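Long-range contacts in PcaV transcriptional regulator (Streptomyces coelicolor, PDB 4G9Y), which probably acts as a ligand-responsive, DNA-binding transcription factor of the MarR family and can bind 3,4-dihydroxybenzoate: residues A23-W28 with M116-F120; E35-Q40 with R75-R79; Y41-N45 with V105-G110. One frame throughout, in Å; residues are numbered along the deposited sequence.

Interaction 1. Residues A23-W28 with M116-F120; sequences AHYLLW and MNQVF
His-24 and Phe-120 both set CG opposite their backbone N (chi1 -171° and -174°), which swings the two rings into the gap between their helices, where they meet at right angles. The pair is a T-shaped stack with its centroids 4.9 Å apart. His-24 supplies the edge: its CD2 stands over the centre of the Phe-120 face, 3.9 Å from Phe-120 CD2. Next to CD2 on the same imidazole, NE2 donates a hydrogen bond to Asn-117 OD1 (2.9 Å, N-H...O angle 159°). The oxygen lies in the imidazole plane and the donor in the carbonyl plane; ring and amide are also nearly coplanar, which should limit rotation of either group. Met-116, bent at chi2 and chi3, folds its thioether across the imidazole. Its SD sits obliquely above the ring, 4.3 Å from the centroid, and its CE lies 3.7 Å from His-24 NE2 while also reaching Trp-28 CE3. Here helix 13-31 crosses the C-terminal part of helix 100-121 at a slant and in an antiparallel sense, within the helical dimerisation region of the MarR fold. The second subunit adds to the site: its Gly-14 packs on His-24, its Pro-13 on Asn-117 and its Val-139 on Phe-120. His-24 binds 3,4-dihydroxybenzoate in another structure of this protein, although no such ligand is bound to this chain. Asn-117 and Phe-120 thus hold the imidazole in one rotation, and would probably position it for the ligand. Beside the histidine, Leu-27 fills the other part of the interface. Its CB rests 3.9 Å from Met-116 CG, and its CD1 comes to the edge of the Phe-120 ring, 4.0 Å from Phe-120 CD1.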
loop_
_atom_site.group_PDB
_atom_site.type_symbol
_atom_site.label_atom_id
_atom_site.label_comp_id
_atom_site.label_asym_id
_atom_site.label_seq_id
_atom_site.Cartn_x
_atom_site.Cartn_y
_atom_site.Cartn_z
ATOM N N ALA A 23 2.312 -4.507 -7.592
ATOM C CA ALA A 23 2.386 -4.796 -9.017
ATOM C C ALA A 23 1.811 -3.639 -9.834
ATOM O O ALA A 23 2.347 -3.288 -10.879
ATOM C CB ALA A 23 1.649 -6.097 -9.327
ATOM N N HIS A 24 0.730 -3.032 -9.362
ATOM C CA HIS A 24 0.165 -1.892 -10.087
ATOM C C HIS A 24 1.112 -0.684 -10.030
ATOM O O HIS A 24 1.300 0.032 -11.017
ATOM C CB HIS A 24 -1.207 -1.514 -9.528
ATOM C CG HIS A 24 -1.924 -0.511 -10.367
ATOM N ND1 HIS A 24 -1.770 0.846 -10.194
ATOM C CD2 HIS A 24 -2.760 -0.665 -11.421
ATOM C CE1 HIS A 24 -2.494 1.485 -11.098
ATOM N NE2 HIS A 24 -3.108 0.591 -11.850
ATOM N N TYR A 25 1.717 -0.469 -8.866
ATOM C CA TYR A 25 2.683 0.619 -8.687
ATOM C C TYR A 25 3.887 0.419 -9.604
ATOM O O TYR A 25 4.387 1.372 -10.208
ATOM C CB TYR A 25 3.126 0.688 -7.217
ATOM C CG TYR A 25 4.168 1.741 -6.907
ATOM C CD1 TYR A 25 5.516 1.416 -6.837
ATOM C CD2 TYR A 25 3.795 3.064 -6.668
ATOM C CE1 TYR A 25 6.470 2.384 -6.544
ATOM C CE2 TYR A 25 4.733 4.031 -6.374
ATOM C CZ TYR A 25 6.069 3.689 -6.316
ATOM O OH TYR A 25 7.003 4.654 -6.022
ATOM N N LEU A 26 4.341 -0.823 -9.721
ATOM C CA LEU A 26 5.439 -1.149 -10.637
ATOM C C LEU A 26 5.078 -0.814 -12.086
ATOM O O LEU A 26 5.880 -0.231 -12.812
ATOM C CB LEU A 26 5.836 -2.628 -10.510
ATOM C CG LEU A 26 6.833 -3.158 -11.547
ATOM C CD1 LEU A 26 8.212 -2.562 -11.329
ATOM C CD2 LEU A 26 6.890 -4.685 -11.541
ATOM N N LEU A 27 3.868 -1.165 -12.510
ATOM C CA LEU A 27 3.469 -0.892 -13.891
ATOM C C LEU A 27 3.278 0.597 -14.148
ATOM O O LEU A 27 3.541 1.079 -15.247
ATOM C CB LEU A 27 2.194 -1.647 -14.263
ATOM C CG LEU A 27 2.339 -3.100 -14.721
ATOM C CD1 LEU A 27 1.078 -3.504 -15.462
ATOM C CD2 LEU A 27 3.567 -3.293 -15.610
ATOM N N TRP A 28 2.817 1.330 -13.140
ATOM C CA TRP A 28 2.735 2.782 -13.281
ATOM C C TRP A 28 4.109 3.342 -13.594
ATOM O O TRP A 28 4.277 4.175 -14.487
ATOM C CB TRP A 28 2.192 3.454 -12.020
ATOM C CG TRP A 28 2.113 4.989 -12.151
ATOM C CD1 TRP A 28 3.140 5.894 -12.018
ATOM C CD2 TRP A 28 0.939 5.759 -12.445
ATOM N NE1 TRP A 28 2.667 7.179 -12.210
ATOM C CE2 TRP A 28 1.321 7.118 -12.473
ATOM C CE3 TRP A 28 -0.411 5.426 -12.666
ATOM C CZ2 TRP A 28 0.413 8.139 -12.730
ATOM C CZ3 TRP A 28 -1.309 6.446 -12.922
ATOM C CH2 TRP A 28 -0.894 7.785 -12.953
ATOM N N MET A 116 -1.906 1.180 -19.754
ATOM C CA MET A 116 -1.300 0.472 -18.637
ATOM C C MET A 116 -2.319 -0.378 -17.891
ATOM O O MET A 116 -2.054 -1.536 -17.565
ATOM C CB MET A 116 -0.612 1.444 -17.676
ATOM C CG MET A 116 0.048 0.748 -16.498
ATOM S SD MET A 116 -1.093 0.583 -15.104
ATOM C CE MET A 116 -1.331 2.303 -14.619
ATOM N N ASN A 117 -3.482 0.193 -17.610
ATOM C CA ASN A 117 -4.529 -0.557 -16.924
ATOM C C ASN A 117 -5.100 -1.714 -17.747
ATOM O O ASN A 117 -5.496 -2.731 -17.195
ATOM C CB ASN A 117 -5.644 0.374 -16.449
ATOM C CG ASN A 117 -5.245 1.139 -15.220
ATOM O OD1 ASN A 117 -4.661 0.575 -14.282
ATOM N ND2 ASN A 117 -5.511 2.433 -15.221
ATOM N N GLN A 118 -5.133 -1.560 -19.061
ATOM C CA GLN A 118 -5.527 -2.659 -19.937
ATOM C C GLN A 118 -4.487 -3.787 -19.876
ATOM O O GLN A 118 -4.834 -4.959 -19.791
ATOM C CB GLN A 118 -5.715 -2.147 -21.371
ATOM C CG GLN A 118 -5.418 -3.180 -22.443
ATOM C CD GLN A 118 -5.845 -2.720 -23.823
ATOM O OE1 GLN A 118 -6.300 -1.588 -24.000
ATOM N NE2 GLN A 118 -5.705 -3.599 -24.810
ATOM N N VAL A 119 -3.207 -3.428 -19.904
ATOM C CA VAL A 119 -2.140 -4.417 -19.735
ATOM C C VAL A 119 -2.154 -5.097 -18.347
ATOM O O VAL A 119 -1.945 -6.304 -18.228
ATOM C CB VAL A 119 -0.757 -3.788 -20.055
ATOM C CG1 VAL A 119 0.388 -4.695 -19.617
ATOM C CG2 VAL A 119 -0.659 -3.465 -21.540
ATOM N N PHE A 120 -2.410 -4.326 -17.298
ATOM C CA PHE A 120 -2.547 -4.868 -15.942
ATOM C C PHE A 120 -3.594 -5.997 -15.824
ATOM O O PHE A 120 -3.368 -7.015 -15.146
ATOM C CB PHE A 120 -2.901 -3.718 -14.984
ATOM C CG PHE A 120 -2.925 -4.096 -13.525
ATOM C CD1 PHE A 120 -1.764 -4.469 -12.871
ATOM C CD2 PHE A 120 -4.104 -4.023 -12.800
ATOM C CE1 PHE A 120 -1.777 -4.779 -11.513
ATOM C CE2 PHE A 120 -4.136 -4.345 -11.434
ATOM C CZ PHE A 120 -2.968 -4.716 -10.788
#

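Interaction 2. Residues E35-Q40 with R75-R79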
loop_
_atom_site.group_PDB
_atom_site.type_symbol
_atom_site.label_atom_id
_atom_site.label_comp_id
_atom_site.label_asym_id
_atom_site.label_seq_id
_atom_site.Cartn_x
_atom_site.Cartn_y
_atom_site.Cartn_z
ATOM N N GLU A 35 8.417 9.832 -13.337
ATOM C CA GLU A 35 8.506 11.187 -12.796
ATOM C C GLU A 35 7.186 11.676 -12.190
ATOM O O GLU A 35 7.162 12.210 -11.084
ATOM C CB GLU A 35 8.976 12.158 -13.882
ATOM C CG GLU A 35 9.421 13.508 -13.344
ATOM C CD GLU A 35 10.112 14.351 -14.399
ATOM O OE1 GLU A 35 10.389 13.814 -15.494
ATOM O OE2 GLU A 35 10.378 15.548 -14.136
ATOM N N THR A 36 6.090 11.505 -12.917
ATOM C CA THR A 36 4.798 11.938 -12.410
ATOM C C THR A 36 4.152 10.792 -11.638
ATOM O O THR A 36 3.964 9.711 -12.171
ATOM C CB THR A 36 3.879 12.383 -13.548
ATOM O OG1 THR A 36 4.517 13.436 -14.275
ATOM C CG2 THR A 36 2.543 12.881 -13.007
ATOM N N THR A 37 3.830 11.023 -10.376
ATOM C CA THR A 37 3.205 9.976 -9.584
ATOM C C THR A 37 1.697 9.940 -9.816
ATOM O O THR A 37 1.117 10.858 -10.392
ATOM C CB THR A 37 3.448 10.194 -8.100
ATOM O OG1 THR A 37 2.840 11.427 -7.714
ATOM C CG2 THR A 37 4.935 10.269 -7.801
ATOM N N SER A 38 1.069 8.869 -9.349
ATOM C CA SER A 38 -0.379 8.746 -9.390
ATOM C C SER A 38 -1.133 9.922 -8.707
ATOM O O SER A 38 -2.065 10.475 -9.295
ATOM C CB SER A 38 -0.803 7.386 -8.811
ATOM O OG SER A 38 -2.151 7.118 -9.119
ATOM N N PRO A 39 -0.731 10.311 -7.477
ATOM C CA PRO A 39 -1.395 11.466 -6.849
ATOM C C PRO A 39 -1.171 12.773 -7.621
ATOM O O PRO A 39 -2.079 13.599 -7.713
ATOM C CB PRO A 39 -0.714 11.550 -5.476
ATOM C CG PRO A 39 -0.230 10.149 -5.212
ATOM C CD PRO A 39 0.250 9.697 -6.558
ATOM N N GLN A 40 0.017 12.958 -8.178
ATOM C CA GLN A 40 0.269 14.143 -8.974
ATOM C C GLN A 40 -0.643 14.175 -10.187
ATOM O O GLN A 40 -1.221 15.217 -10.517
ATOM C CB GLN A 40 1.736 14.212 -9.400
ATOM C CG GLN A 40 2.669 14.491 -8.237
ATOM C CD GLN A 40 4.132 14.240 -8.571
ATOM O OE1 GLN A 40 4.479 13.958 -9.714
ATOM N NE2 GLN A 40 5.002 14.358 -7.564
ATOM N N ARG A 75 5.504 20.710 -6.225
ATOM C CA ARG A 75 6.263 19.971 -7.224
ATOM C C ARG A 75 5.750 20.209 -8.641
ATOM O O ARG A 75 6.532 20.462 -9.536
ATOM C CB ARG A 75 6.296 18.477 -6.893
ATOM C CG ARG A 75 7.165 18.191 -5.685
ATOM C CD ARG A 75 7.262 16.719 -5.355
ATOM N NE ARG A 75 7.932 16.530 -4.069
ATOM C CZ ARG A 75 8.003 15.373 -3.419
ATOM N NH1 ARG A 75 7.444 14.283 -3.931
ATOM N NH2 ARG A 75 8.632 15.306 -2.253
ATOM N N LEU A 76 4.436 20.144 -8.836
ATOM C CA LEU A 76 3.852 20.408 -10.151
ATOM C C LEU A 76 4.130 21.850 -10.583
ATOM O O LEU A 76 4.347 22.130 -11.763
ATOM C CB LEU A 76 2.346 20.110 -10.139
ATOM C CG LEU A 76 1.990 18.640 -9.879
ATOM C CD1 LEU A 76 0.477 18.442 -9.746
ATOM C CD2 LEU A 76 2.531 17.752 -10.972
ATOM N N GLY A 77 4.130 22.757 -9.613
ATOM C CA GLY A 77 4.444 24.150 -9.874
ATOM C C GLY A 77 5.863 24.323 -10.387
ATOM O O GLY A 77 6.102 25.030 -11.366
ATOM N N ARG A 78 6.806 23.654 -9.734
ATOM C CA ARG A 78 8.216 23.742 -10.103
ATOM C C ARG A 78 8.502 23.117 -11.460
ATOM O O ARG A 78 9.478 23.475 -12.106
ATOM C CB ARG A 78 9.102 23.082 -9.038
ATOM C CG ARG A 78 9.204 23.841 -7.735
ATOM C CD ARG A 78 9.961 25.133 -7.936
ATOM N NE ARG A 78 9.933 25.981 -6.749
ATOM C CZ ARG A 78 10.816 25.901 -5.762
ATOM N NH1 ARG A 78 11.791 25.001 -5.820
ATOM N NH2 ARG A 78 10.722 26.717 -4.719
ATOM N N ARG A 79 7.657 22.183 -11.891
ATOM C CA ARG A 79 7.824 21.583 -13.208
ATOM C C ARG A 79 7.123 22.383 -14.306
ATOM O O ARG A 79 7.144 22.005 -15.472
ATOM C CB ARG A 79 7.342 20.131 -13.205
ATOM C CG ARG A 79 8.255 19.184 -12.421
ATOM C CD ARG A 79 7.691 17.756 -12.413
ATOM N NE ARG A 79 7.527 17.259 -13.778
ATOM C CZ ARG A 79 6.723 16.258 -14.125
ATOM N NH1 ARG A 79 5.991 15.642 -13.201
ATOM N NH2 ARG A 79 6.638 15.884 -15.396
HETATM O O HOH W 1 9.405 18.052 -15.864
HETATM O O HOH W 2 5.698 13.019 -16.884
HETATM O O HOH W 3 6.253 15.611 -10.699
#
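Arg-79 follows directly on helix 66-78, probably the DNA-recognition helix of the winged helix-turn-helix domain as in other MarR proteins, and extends its side chain to Thr-36 and Glu-35 just ahead of helix 38-49. From CB the chain runs straight through CG to CD, which passes 3.9 Å from Glu-35 OE2; a turn at chi3 (58°) then directs the guanidinium to the loop. NE lies 3.3 Å from Glu-35 OE2, a salt bridge of charges alone: the carboxylate is stacked over one guanidinium face, CZ included, so no N-H points at the oxygen. Water 1 links the same two atoms, accepting from NE and donating to OE2, although Glu-35 is poorly ordered. At the tip, NH1 gives Thr-36 OG1 an in-plane hydrogen bond of 2.9 Å, nearly straight at 167°. NH2 lies 3.4 Å from Thr-36 OG1 and bonds weakly to water 2, which also bonds that oxygen. Deeper in, Leu-76 CD2 packs against Gln-40 CB at 4.0 Å. Gln-40 is held in turn by a capping box at the start of helix 38-49: its N donates to Thr-37 OG1, and Thr-37 N approaches Gln-40 OE1 from above the carbonyl plane, 3.1 Å away.

Interaction 3. Residues Y41-N45 with V105-G110; sequences YAVLN and VHRRLG
Two aromatic side chains, Tyr-41 and His-106, lie with their planes almost parallel, 8° apart, but slid so far that they barely overlap. The centroids are 5.1 Å apart, and the contact falls at the margins of the rings, where Tyr-41 CE1 comes within 3.5 Å of His-106 CD2. The same slide brings the phenol oxygen close to the imidazole: Tyr-41 OH is 3.3 Å from His-106 NE2. The hydroxyl is also in van der Waals contact with the other helix, Gly-110 CA lying 3.6 Å from Tyr-41 OH.

The hydrogen bond comes from Asn-45, one helical turn on. Its CG lies opposite the backbone N (chi1 -174°), which carries the amide to the imidazole edge. ND2 donates to His-106 NE2 over 2.9 Å, close to the planes of both groups, and the near-coplanar arrangement limits how far the imidazole can turn. Because NE2 accepts here, a neutral histidine would probably carry its proton on ND1.

Apolar contacts flank the polar pair. Leu-109 CB touches Tyr-41 CD1 at 3.8 Å. On another side Leu-44 CD1 meets Val-105 CG1 at 4.2 Å, while the CB atoms of Leu-44 and His-106 lie alongside each other.

The contact joins helix 38-49 of the winged helix-turn-helix domain to helix 100-121, which follows the two-stranded wing 82-86/94-98; their segments cross at -118°. On helix 38-49, Val-43 packs against helix 66-78 and, through Val-58, helix 55-62, whereas Leu-109 of helix 100-121 also touches the loop residues Val-32, Ser-33 and Thr-36.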
loop_
_atom_site.group_PDB
_atom_site.type_symbol
_atom_site.label_atom_id
_atom_site.label_comp_id
_atom_site.label_asym_id
_atom_site.label_seq_id
_atom_site.Cartn_x
_atom_site.Cartn_y
_atom_site.Cartn_z
ATOM N N TYR A 41 -0.782 13.034 -10.851
ATOM C CA TYR A 41 -1.672 12.970 -12.002
ATOM C C TYR A 41 -3.124 13.253 -11.605
ATOM O O TYR A 41 -3.861 13.916 -12.341
ATOM C CB TYR A 41 -1.562 11.616 -12.728
ATOM C CG TYR A 41 -2.562 11.523 -13.842
ATOM C CD1 TYR A 41 -2.281 12.034 -15.102
ATOM C CD2 TYR A 41 -3.819 10.968 -13.619
ATOM C CE1 TYR A 41 -3.230 11.969 -16.127
ATOM C CE2 TYR A 41 -4.766 10.915 -14.624
ATOM C CZ TYR A 41 -4.469 11.408 -15.872
ATOM O OH TYR A 41 -5.437 11.328 -16.852
ATOM N N ALA A 42 -3.550 12.726 -10.458
ATOM C CA ALA A 42 -4.911 12.973 -9.989
ATOM C C ALA A 42 -5.189 14.468 -9.818
ATOM O O ALA A 42 -6.299 14.950 -10.103
ATOM C CB ALA A 42 -5.190 12.209 -8.672
ATOM N N VAL A 43 -4.179 15.204 -9.373
ATOM C CA VAL A 43 -4.310 16.660 -9.244
ATOM C C VAL A 43 -4.450 17.338 -10.614
ATOM O O VAL A 43 -5.320 18.188 -10.810
ATOM C CB VAL A 43 -3.131 17.261 -8.431
ATOM C CG1 VAL A 43 -3.156 18.783 -8.468
ATOM C CG2 VAL A 43 -3.199 16.764 -6.998
ATOM N N LEU A 44 -3.592 16.976 -11.565
ATOM C CA LEU A 44 -3.739 17.507 -12.922
ATOM C C LEU A 44 -5.130 17.171 -13.451
ATOM O O LEU A 44 -5.806 18.001 -14.063
ATOM C CB LEU A 44 -2.692 16.908 -13.864
ATOM C CG LEU A 44 -1.218 17.107 -13.531
ATOM C CD1 LEU A 44 -0.366 16.213 -14.442
ATOM C CD2 LEU A 44 -0.837 18.575 -13.681
ATOM N N ASN A 45 -5.542 15.937 -13.226
ATOM C CA ASN A 45 -6.842 15.486 -13.692
ATOM C C ASN A 45 -8.006 16.279 -13.106
ATOM O O ASN A 45 -8.928 16.680 -13.830
ATOM C CB ASN A 45 -7.019 13.995 -13.410
ATOM C CG ASN A 45 -8.294 13.446 -14.018
ATOM O OD1 ASN A 45 -9.235 13.085 -13.306
ATOM N ND2 ASN A 45 -8.344 13.415 -15.340
ATOM N N VAL A 105 0.848 17.361 -20.624
ATOM C CA VAL A 105 1.296 16.230 -19.822
ATOM C C VAL A 105 0.091 15.390 -19.371
ATOM O O VAL A 105 0.116 14.156 -19.433
ATOM C CB VAL A 105 2.143 16.704 -18.609
ATOM C CG1 VAL A 105 2.329 15.583 -17.587
ATOM C CG2 VAL A 105 3.500 17.223 -19.087
ATOM N N HIS A 106 -0.975 16.055 -18.942
ATOM C CA HIS A 106 -2.165 15.324 -18.514
ATOM C C HIS A 106 -2.726 14.479 -19.654
ATOM O O HIS A 106 -3.094 13.317 -19.460
ATOM C CB HIS A 106 -3.244 16.265 -17.967
ATOM C CG HIS A 106 -4.580 15.607 -17.799
ATOM N ND1 HIS A 106 -5.557 15.647 -18.772
ATOM C CD2 HIS A 106 -5.095 14.879 -16.778
ATOM C CE1 HIS A 106 -6.619 14.984 -18.352
ATOM N NE2 HIS A 106 -6.364 14.505 -17.148
ATOM N N ARG A 107 -2.796 15.060 -20.844
ATOM C CA ARG A 107 -3.271 14.326 -22.009
ATOM C C ARG A 107 -2.392 13.123 -22.368
ATOM O O ARG A 107 -2.908 12.033 -22.609
ATOM C CB ARG A 107 -3.392 15.250 -23.229
ATOM C CG ARG A 107 -4.202 14.642 -24.372
ATOM C CD ARG A 107 -4.051 15.436 -25.667
ATOM N NE ARG A 107 -3.837 16.863 -25.421
ATOM C CZ ARG A 107 -2.689 17.502 -25.649
ATOM N NH1 ARG A 107 -2.593 18.801 -25.389
ATOM N NH2 ARG A 107 -1.637 16.844 -26.137
ATOM N N ARG A 108 -1.075 13.316 -22.422
ATOM C CA ARG A 108 -0.169 12.226 -22.775
ATOM C C ARG A 108 -0.223 11.108 -21.732
ATOM O O ARG A 108 -0.250 9.928 -22.083
ATOM C CB ARG A 108 1.279 12.718 -22.946
ATOM C CG ARG A 108 1.443 13.797 -24.024
ATOM C CD ARG A 108 2.903 13.978 -24.444
ATOM N NE ARG A 108 3.797 14.201 -23.309
ATOM C CZ ARG A 108 4.352 15.371 -23.007
ATOM N NH1 ARG A 108 4.111 16.437 -23.757
ATOM N NH2 ARG A 108 5.157 15.473 -21.958
ATOM N N LEU A 109 -0.226 11.478 -20.455
ATOM C CA LEU A 109 -0.258 10.472 -19.392
ATOM C C LEU A 109 -1.572 9.694 -19.403
ATOM O O LEU A 109 -1.569 8.493 -19.184
ATOM C CB LEU A 109 -0.010 11.099 -18.020
ATOM C CG LEU A 109 1.417 11.647 -17.859
ATOM C CD1 LEU A 109 1.620 12.249 -16.497
ATOM C CD2 LEU A 109 2.474 10.586 -18.131
ATOM N N GLY A 110 -2.684 10.383 -19.661
ATOM C CA GLY A 110 -3.984 9.736 -19.746
ATOM C C GLY A 110 -4.006 8.567 -20.728
ATOM O O GLY A 110 -4.529 7.483 -20.433
#

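Overall arrangement
Helix 100-121 serves both interaction 1 and interaction 3, whose centres are 16 Å apart, so one long helix connects the dimerisation region with the DNA-binding domain. Helix 38-49 is shared by interactions 2 and 3, only 10 Å apart, where Thr-36 CG2 packs on Leu-109 CD1 at 3.7 Å. Trp-28 joins all three: its NE1 lies 2.8 Å from Thr-36 O, a probable hydrogen bond, and its CH2 is 3.9 Å from Tyr-41 CB. The indole also packs on Ser-38. Ser-38 and His-24 bind 3,4-dihydroxybenzoate in another structure, as do His-12, His-15 and Arg-18, which places the ligand site probably where the dimerisation region meets the DNA-binding domain, consistent with ligand-dependent coupling.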